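Local coordinates for UDP-N-Acetylenolpyruvylglucosamine Reductase (Thermus caldophilus, PDB 2GQU), which probably reduces UDP-N-acetylenolpyruvylglucosamine to UDP-N-acetylmuramate with NADPH and bound FAD, a step in the making of the bacterial cell wall, at residues E129-F134 with T163-K168; G198-N203 with H232-V237. All blocks are in the same frame, centred on the assembly; numbering follows the deposited sequence.

How the contacts relate
Contact 1 and contact 2 lie on opposite sides of the chain's centre. Their own centres are about 29 Å apart, and their nearest atoms about 21 Å, with no touch. They follow one another in sequence. Contact 1 pairs two strands of an antiparallel sheet, and its first segment belongs to the FAD binding domain. The side chain of Thr163 there is about 7 Å from the FAD. Contact 2 belongs to the C-terminal domain and lines the substrate site. It carries the likely proton donor Cys199, about 6 Å from Arg152 between side chains. FAD also touches Gly198, so the extended cofactor runs between the neighbourhoods of both contacts.

Contact 1 of 2, residues E129-F134 with T163-K168; sequences EAVEVF and TRVRLK
Glu132 and Arg164 form a salt bridge, with OE2 of Glu132 2.4 Å from NH1 of Arg164, a distance too short to be taken at face value. The carboxylate stands almost at right angles to the guanidinium, 85° between planes, and meets it at its edge. The same OE2 takes a second bond, from Thr163 OG1 at 2.6 Å, on its anti lone pair. Glu132 has CG anti to its backbone N (chi1 -176°) and an extended chain, which carries the carboxylate alongside Arg164. Its other oxygen pairs with Arg31, while Glu68 takes another nitrogen of Arg164. The buried charges are therefore shared among several partners.

Backbone bonds join the strands. Thr163 N donates to Glu132 O at 2.9 Å, and Arg166 N to Ala130 O at 2.9 Å. At the other end Arg166 O accepts from Glu129 N at 2.7 Å and, weakly, from Ala130 N at 3.4 Å. A long salt bridge links Glu129 OE2 to Arg166 NE at 4.0 Å.

Val131 CG1 meets Val165 CG1 at 4.2 Å on the face away from Glu132. Phe134 CB touches the methyl of Thr163, and Glu129 CG lies against Lys168 CB.

Strand 138-142 continues the sheet beyond 129-134, and strand 77-79 beyond 163-168. Glu129 and Ala130 both face Arg166, which makes a classic beta bulge at the end of an antiparallel strand pair.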
loop_
_atom_site.group_PDB
_atom_site.type_symbol
_atom_site.label_atom_id
_atom_site.label_comp_id
_atom_site.label_asym_id
_atom_site.label_seq_id
_atom_site.Cartn_x
_atom_site.Cartn_y
_atom_site.Cartn_z
ATOM N N GLU A 129 6.286 12.472 -11.841
ATOM C CA GLU A 129 7.088 12.966 -12.960
ATOM C C GLU A 129 8.153 11.971 -13.406
ATOM O O GLU A 129 8.451 11.869 -14.589
ATOM C CB GLU A 129 7.757 14.293 -12.599
ATOM C CG GLU A 129 6.757 15.436 -12.539
ATOM C CD GLU A 129 7.394 16.796 -12.327
ATOM O OE1 GLU A 129 6.711 17.802 -12.619
ATOM O OE2 GLU A 129 8.557 16.870 -11.861
ATOM N N ALA A 130 8.754 11.251 -12.454
ATOM C CA ALA A 130 9.813 10.293 -12.781
ATOM C C ALA A 130 9.879 9.282 -11.659
ATOM O O ALA A 130 9.526 9.584 -10.520
ATOM C CB ALA A 130 11.175 10.983 -12.938
ATOM N N VAL A 131 10.369 8.092 -11.973
ATOM C CA VAL A 131 10.458 7.035 -10.979
ATOM C C VAL A 131 11.801 6.333 -11.146
ATOM O O VAL A 131 12.114 5.867 -12.248
ATOM C CB VAL A 131 9.326 5.987 -11.157
ATOM C CG1 VAL A 131 9.417 4.882 -10.107
ATOM C CG2 VAL A 131 7.934 6.641 -11.117
ATOM N N GLU A 132 12.587 6.256 -10.069
ATOM C CA GLU A 132 13.824 5.462 -10.084
ATOM C C GLU A 132 13.456 4.035 -9.682
ATOM O O GLU A 132 12.797 3.822 -8.658
ATOM C CB GLU A 132 14.859 6.040 -9.116
ATOM C CG GLU A 132 16.178 5.312 -9.187
ATOM C CD GLU A 132 17.202 5.879 -8.242
ATOM O OE1 GLU A 132 18.076 6.667 -8.679
ATOM O OE2 GLU A 132 17.140 5.527 -7.054
ATOM N N VAL A 133 13.881 3.057 -10.489
ATOM C CA VAL A 133 13.587 1.647 -10.218
ATOM C C VAL A 133 14.884 0.876 -10.273
ATOM O O VAL A 133 15.629 0.996 -11.247
ATOM C CB VAL A 133 12.588 1.026 -11.252
ATOM C CG1 VAL A 133 12.317 -0.435 -10.955
ATOM C CG2 VAL A 133 11.262 1.786 -11.269
ATOM N N PHE A 134 15.134 0.089 -9.230
ATOM C CA PHE A 134 16.284 -0.802 -9.165
ATOM C C PHE A 134 15.857 -2.178 -9.666
ATOM O O PHE A 134 14.936 -2.782 -9.112
ATOM C CB PHE A 134 16.807 -0.885 -7.727
ATOM C CG PHE A 134 17.975 -1.818 -7.558
ATOM C CD1 PHE A 134 17.768 -3.150 -7.194
ATOM C CD2 PHE A 134 19.274 -1.362 -7.756
ATOM C CE1 PHE A 134 18.846 -4.030 -7.040
ATOM C CE2 PHE A 134 20.361 -2.234 -7.605
ATOM C CZ PHE A 134 20.142 -3.564 -7.245
ATOM N N THR A 163 12.732 3.020 -5.828
ATOM C CA THR A 163 13.667 3.550 -4.815
ATOM C C THR A 163 13.476 5.048 -4.505
ATOM O O THR A 163 13.719 5.491 -3.386
ATOM C CB THR A 163 15.123 3.308 -5.251
ATOM O OG1 THR A 163 15.284 3.724 -6.616
ATOM C CG2 THR A 163 15.463 1.826 -5.133
ATOM N N ARG A 164 13.016 5.811 -5.488
ATOM C CA ARG A 164 12.829 7.248 -5.348
ATOM C C ARG A 164 11.898 7.717 -6.461
ATOM O O ARG A 164 11.845 7.086 -7.535
ATOM C CB ARG A 164 14.179 7.982 -5.479
ATOM C CG ARG A 164 14.893 8.329 -4.208
ATOM C CD ARG A 164 16.389 8.655 -4.504
ATOM N NE ARG A 164 17.281 8.041 -3.528
ATOM C CZ ARG A 164 17.989 6.946 -3.752
ATOM N NH1 ARG A 164 17.936 6.363 -4.924
ATOM N NH2 ARG A 164 18.770 6.440 -2.804
ATOM N N VAL A 165 11.184 8.814 -6.218
ATOM C CA VAL A 165 10.315 9.413 -7.247
ATOM C C VAL A 165 10.484 10.924 -7.294
ATOM O O VAL A 165 10.982 11.526 -6.340
ATOM C CB VAL A 165 8.801 9.100 -7.010
ATOM C CG1 VAL A 165 8.538 7.574 -6.947
ATOM C CG2 VAL A 165 8.285 9.812 -5.764
ATOM N N ARG A 166 10.083 11.504 -8.421
ATOM C CA ARG A 166 9.850 12.937 -8.536
ATOM C C ARG A 166 8.350 13.138 -8.676
ATOM O O ARG A 166 7.686 12.508 -9.507
ATOM C CB ARG A 166 10.553 13.526 -9.758
ATOM C CG ARG A 166 12.040 13.485 -9.730
ATOM C CD ARG A 166 12.540 14.405 -10.811
ATOM N NE ARG A 166 12.136 15.772 -10.487
ATOM C CZ ARG A 166 12.948 16.710 -9.999
ATOM N NH1 ARG A 166 14.238 16.467 -9.856
ATOM N NH2 ARG A 166 12.468 17.912 -9.698
ATOM N N LEU A 167 7.804 14.019 -7.853
ATOM C CA LEU A 167 6.374 14.262 -7.852
ATOM C C LEU A 167 5.985 15.379 -8.808
ATOM O O LEU A 167 6.771 16.306 -9.047
ATOM C CB LEU A 167 5.909 14.590 -6.422
ATOM C CG LEU A 167 6.106 13.490 -5.373
ATOM C CD1 LEU A 167 5.812 14.010 -3.968
ATOM C CD2 LEU A 167 5.263 12.248 -5.677
ATOM N N LYS A 168 4.755 15.295 -9.313
ATOM C CA LYS A 168 4.161 16.308 -10.177
ATOM C C LYS A 168 3.241 17.176 -9.328
ATOM O O LYS A 168 2.112 16.785 -9.041
ATOM C CB LYS A 168 3.371 15.614 -11.293
ATOM C CG LYS A 168 2.856 16.527 -12.395
ATOM C CD LYS A 168 2.299 15.693 -13.570
ATOM C CE LYS A 168 0.801 15.449 -13.459
ATOM N NZ LYS A 168 0.337 14.230 -14.217
#

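Contact 2 of 2, residues G198-N203 with H232-V237; sequences GCAFKN and HGNFIV. With EPU (uridine-diphosphate-2(N-acetylglucosaminyl) butyric acid), chain C.
Asn234 makes three direct hydrogen bonds to the backbone of 198-203. Its carbonyl O accepts from Ala200 N at 2.8 Å, nearly in line with the C=O bond. Its side-chain amide pairs with both polar backbone atoms of Phe201: OD1 accepts from Phe201 N at 2.9 Å, and ND2 donates to Phe201 O at 2.8 Å. Phe201 O lies close to the amide plane. This pairing fixes the rotation of the amide. An alanine in place of Asn234 would remove both side-chain bonds, and is likely to leave Phe201 N and O without these mates and the loop that follows Cys199 less firmly held.

Waters extend the network. Water 1 bridges Gly198 O and Ile236 O. Water 2 joins Asn203 OD1, Asn234 ND2 and EPU O2B.

Sulfur and ring contacts come next. Cys199 SG approaches the Phe235 ring obliquely, 3.9 Å from CE1. Its first torsion (chi1 -79°) sets SG beside the backbone N, on the ligand side, 3.6 Å from EPU C3E. The ring of Phe235 lies with one face over Gly198 and the Cys199 N. The His232 ring is sandwiched between Phe235 CE1 and EPU C5U of the uracil.

Both segments bind the ligand. Cys199 N donates to the carboxylate O1E at 2.8 Å, and Asn203 ND2 to the phosphate O1B. His232 NE2 reaches phosphate O2A, and Gly233 N the uracil O4U.

Arg152, the other likely active-site residue, also bonds EPU. The contact thus holds the bound ligand from uracil to carboxylate. Cys199 SG also lies 3.6 Å from EPU C2E, consistent with its proposed part as donor of a proton to that carbon, while the flavin hydride would go to C3E.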
loop_
_atom_site.group_PDB
_atom_site.type_symbol
_atom_site.label_atom_id
_atom_site.label_comp_id
_atom_site.label_asym_id
_atom_site.label_seq_id
_atom_site.Cartn_x
_atom_site.Cartn_y
_atom_site.Cartn_z
ATOM N N GLY A 198 -7.336 -2.293 4.426
ATOM C CA GLY A 198 -8.188 -1.515 3.534
ATOM C C GLY A 198 -9.212 -2.404 2.861
ATOM O O GLY A 198 -9.694 -3.367 3.471
ATOM N N CYS A 199 -9.541 -2.098 1.607
ATOM C CA CYS A 199 -10.509 -2.903 0.871
ATOM C C CYS A 199 -9.934 -4.259 0.505
ATOM O O CYS A 199 -8.908 -4.332 -0.161
ATOM C CB CYS A 199 -10.958 -2.188 -0.396
ATOM S SG CYS A 199 -12.176 -0.935 -0.063
ATOM N N ALA A 200 -10.592 -5.329 0.948
ATOM C CA ALA A 200 -10.128 -6.680 0.635
ATOM C C ALA A 200 -10.307 -7.047 -0.836
ATOM O O ALA A 200 -9.452 -7.716 -1.413
ATOM C CB ALA A 200 -10.835 -7.706 1.525
ATOM N N PHE A 201 -11.424 -6.623 -1.421
ATOM C CA PHE A 201 -11.776 -6.986 -2.786
ATOM C C PHE A 201 -11.698 -5.785 -3.718
ATOM O O PHE A 201 -12.035 -4.668 -3.340
ATOM C CB PHE A 201 -13.171 -7.631 -2.842
ATOM C CG PHE A 201 -13.305 -8.862 -1.973
ATOM C CD1 PHE A 201 -13.892 -8.790 -0.711
ATOM C CD2 PHE A 201 -12.844 -10.096 -2.425
ATOM C CE1 PHE A 201 -13.991 -9.930 0.090
ATOM C CE2 PHE A 201 -12.941 -11.228 -1.634
ATOM C CZ PHE A 201 -13.519 -11.153 -0.383
ATOM N N LYS A 202 -11.256 -6.017 -4.946
ATOM C CA LYS A 202 -11.342 -4.959 -5.947
ATOM C C LYS A 202 -12.802 -4.735 -6.346
ATOM O O LYS A 202 -13.602 -5.656 -6.294
ATOM C CB LYS A 202 -10.498 -5.286 -7.170
ATOM C CG LYS A 202 -10.530 -6.728 -7.620
ATOM C CD LYS A 202 -9.700 -6.944 -8.899
ATOM C CE LYS A 202 -8.311 -6.319 -8.835
ATOM N NZ LYS A 202 -7.363 -7.113 -8.001
ATOM N N ASN A 203 -13.150 -3.507 -6.738
ATOM C CA ASN A 203 -14.508 -3.232 -7.216
ATOM C C ASN A 203 -14.663 -3.754 -8.626
ATOM O O ASN A 203 -13.806 -3.466 -9.470
ATOM C CB ASN A 203 -14.788 -1.728 -7.269
ATOM C CG ASN A 203 -15.015 -1.113 -5.920
ATOM O OD1 ASN A 203 -15.415 -1.787 -4.957
ATOM N ND2 ASN A 203 -14.797 0.200 -5.837
ATOM N N HIS A 232 -18.101 -0.921 6.930
ATOM C CA HIS A 232 -17.887 -0.969 5.477
ATOM C C HIS A 232 -17.648 -2.432 5.098
ATOM O O HIS A 232 -16.754 -3.085 5.637
ATOM C CB HIS A 232 -16.688 -0.087 5.084
ATOM C CG HIS A 232 -16.559 0.175 3.607
ATOM N ND1 HIS A 232 -16.377 -0.829 2.677
ATOM C CD2 HIS A 232 -16.525 1.339 2.909
ATOM C CE1 HIS A 232 -16.280 -0.299 1.468
ATOM N NE2 HIS A 232 -16.363 1.017 1.582
ATOM N N GLY A 233 -18.468 -2.941 4.189
ATOM C CA GLY A 233 -18.459 -4.357 3.842
ATOM C C GLY A 233 -17.177 -4.864 3.215
ATOM O O GLY A 233 -16.878 -6.050 3.285
ATOM N N ASN A 234 -16.420 -3.965 2.592
ATOM C CA ASN A 234 -15.172 -4.371 1.936
ATOM C C ASN A 234 -13.979 -4.351 2.892
ATOM O O ASN A 234 -12.860 -4.657 2.499
ATOM C CB ASN A 234 -14.912 -3.512 0.677
ATOM C CG ASN A 234 -14.123 -4.258 -0.400
ATOM O OD1 ASN A 234 -13.789 -5.440 -0.257
ATOM N ND2 ASN A 234 -13.831 -3.560 -1.506
ATOM N N PHE A 235 -14.213 -4.018 4.157
ATOM C CA PHE A 235 -13.132 -4.025 5.124
ATOM C C PHE A 235 -13.263 -5.265 5.991
ATOM O O PHE A 235 -14.252 -5.422 6.702
ATOM C CB PHE A 235 -13.149 -2.767 5.994
ATOM C CG PHE A 235 -12.573 -1.548 5.320
ATOM C CD1 PHE A 235 -13.245 -0.925 4.271
ATOM C CD2 PHE A 235 -11.363 -1.027 5.738
ATOM C CE1 PHE A 235 -12.707 0.203 3.647
ATOM C CE2 PHE A 235 -10.815 0.112 5.127
ATOM C CZ PHE A 235 -11.500 0.727 4.079
ATOM N N ILE A 236 -12.286 -6.157 5.887
ATOM C CA ILE A 236 -12.155 -7.231 6.860
ATOM C C ILE A 236 -11.221 -6.709 7.914
ATOM O O ILE A 236 -10.122 -6.217 7.598
ATOM C CB ILE A 236 -11.609 -8.526 6.245
ATOM C CG1 ILE A 236 -12.684 -9.184 5.380
ATOM C CG2 ILE A 236 -11.116 -9.491 7.355
ATOM C CD1 ILE A 236 -12.153 -10.268 4.445
ATOM N N VAL A 237 -11.664 -6.794 9.165
ATOM C CA VAL A 237 -10.896 -6.249 10.277
ATOM C C VAL A 237 -10.383 -7.350 11.236
ATOM O O VAL A 237 -10.956 -8.449 11.327
ATOM C CB VAL A 237 -11.685 -5.120 11.019
ATOM C CG1 VAL A 237 -12.004 -3.964 10.065
ATOM C CG2 VAL A 237 -12.971 -5.657 11.649
HETATM N N1U EPU C . -21.493 1.669 1.134
HETATM C C2U EPU C . -22.505 0.764 1.536
HETATM N N3U EPU C . -22.201 -0.305 2.276
HETATM C C4U EPU C . -20.931 -0.617 2.586
HETATM C C5U EPU C . -19.872 0.175 2.162
HETATM C C6U EPU C . -20.143 1.292 1.385
HETATM O O2U EPU C . -23.702 1.022 1.295
HETATM O O4U EPU C . -20.701 -1.628 3.274
HETATM C C1D EPU C . -21.749 2.553 -0.007
HETATM C C2D EPU C . -21.273 3.912 0.485
HETATM O O2D EPU C . -22.262 4.552 1.304
HETATM C C3D EPU C . -20.997 4.664 -0.793
HETATM C C4D EPU C . -20.753 3.576 -1.836
HETATM O O4D EPU C . -21.076 2.312 -1.241
HETATM O O3D EPU C . -22.165 5.423 -1.122
HETATM C C5D EPU C . -19.289 3.564 -2.258
HETATM O O5D EPU C . -18.509 3.373 -1.078
HETATM P PA EPU C . -17.097 4.124 -0.898
HETATM O O1A EPU C . -17.289 5.602 -1.133
HETATM O O2A EPU C . -16.440 3.659 0.380
HETATM O O3A EPU C . -16.237 3.558 -2.147
HETATM P PB EPU C . -15.786 2.030 -2.446
HETATM O O1B EPU C . -16.019 1.790 -3.920
HETATM O O2B EPU C . -16.354 1.060 -1.430
HETATM C C1 EPU C . -13.384 2.795 -3.138
HETATM C C2 EPU C . -11.958 2.275 -3.031
HETATM C C3 EPU C . -11.349 2.706 -1.711
HETATM C C4 EPU C . -11.300 4.233 -1.697
HETATM C C5 EPU C . -12.717 4.806 -1.851
HETATM C C6 EPU C . -12.697 6.319 -2.066
HETATM C C7 EPU C . -11.612 0.493 -4.583
HETATM C C8 EPU C . -11.494 -0.961 -4.860
HETATM N N2 EPU C . -11.887 0.845 -3.315
HETATM O O1 EPU C . -14.203 2.136 -2.175
HETATM O O3 EPU C . -10.035 2.188 -1.701
HETATM O O4 EPU C . -10.703 4.713 -0.491
HETATM O O5 EPU C . -13.395 4.220 -2.971
HETATM O O6 EPU C . -12.436 6.601 -3.456
HETATM O O7 EPU C . -11.459 1.306 -5.480
HETATM C C1E EPU C . -8.654 0.422 -0.823
HETATM O O1E EPU C . -8.152 -0.267 0.083
HETATM O O2E EPU C . -8.366 0.292 -2.037
HETATM C C2E EPU C . -9.603 1.472 -0.524
HETATM C C3E EPU C . -10.008 1.772 0.709
HETATM O O HOH W 1 -8.905 -5.154 5.374
HETATM O O HOH W 2 -15.814 -1.485 -2.239
HETATM O O HOH W 3 -13.727 -0.635 -2.427
#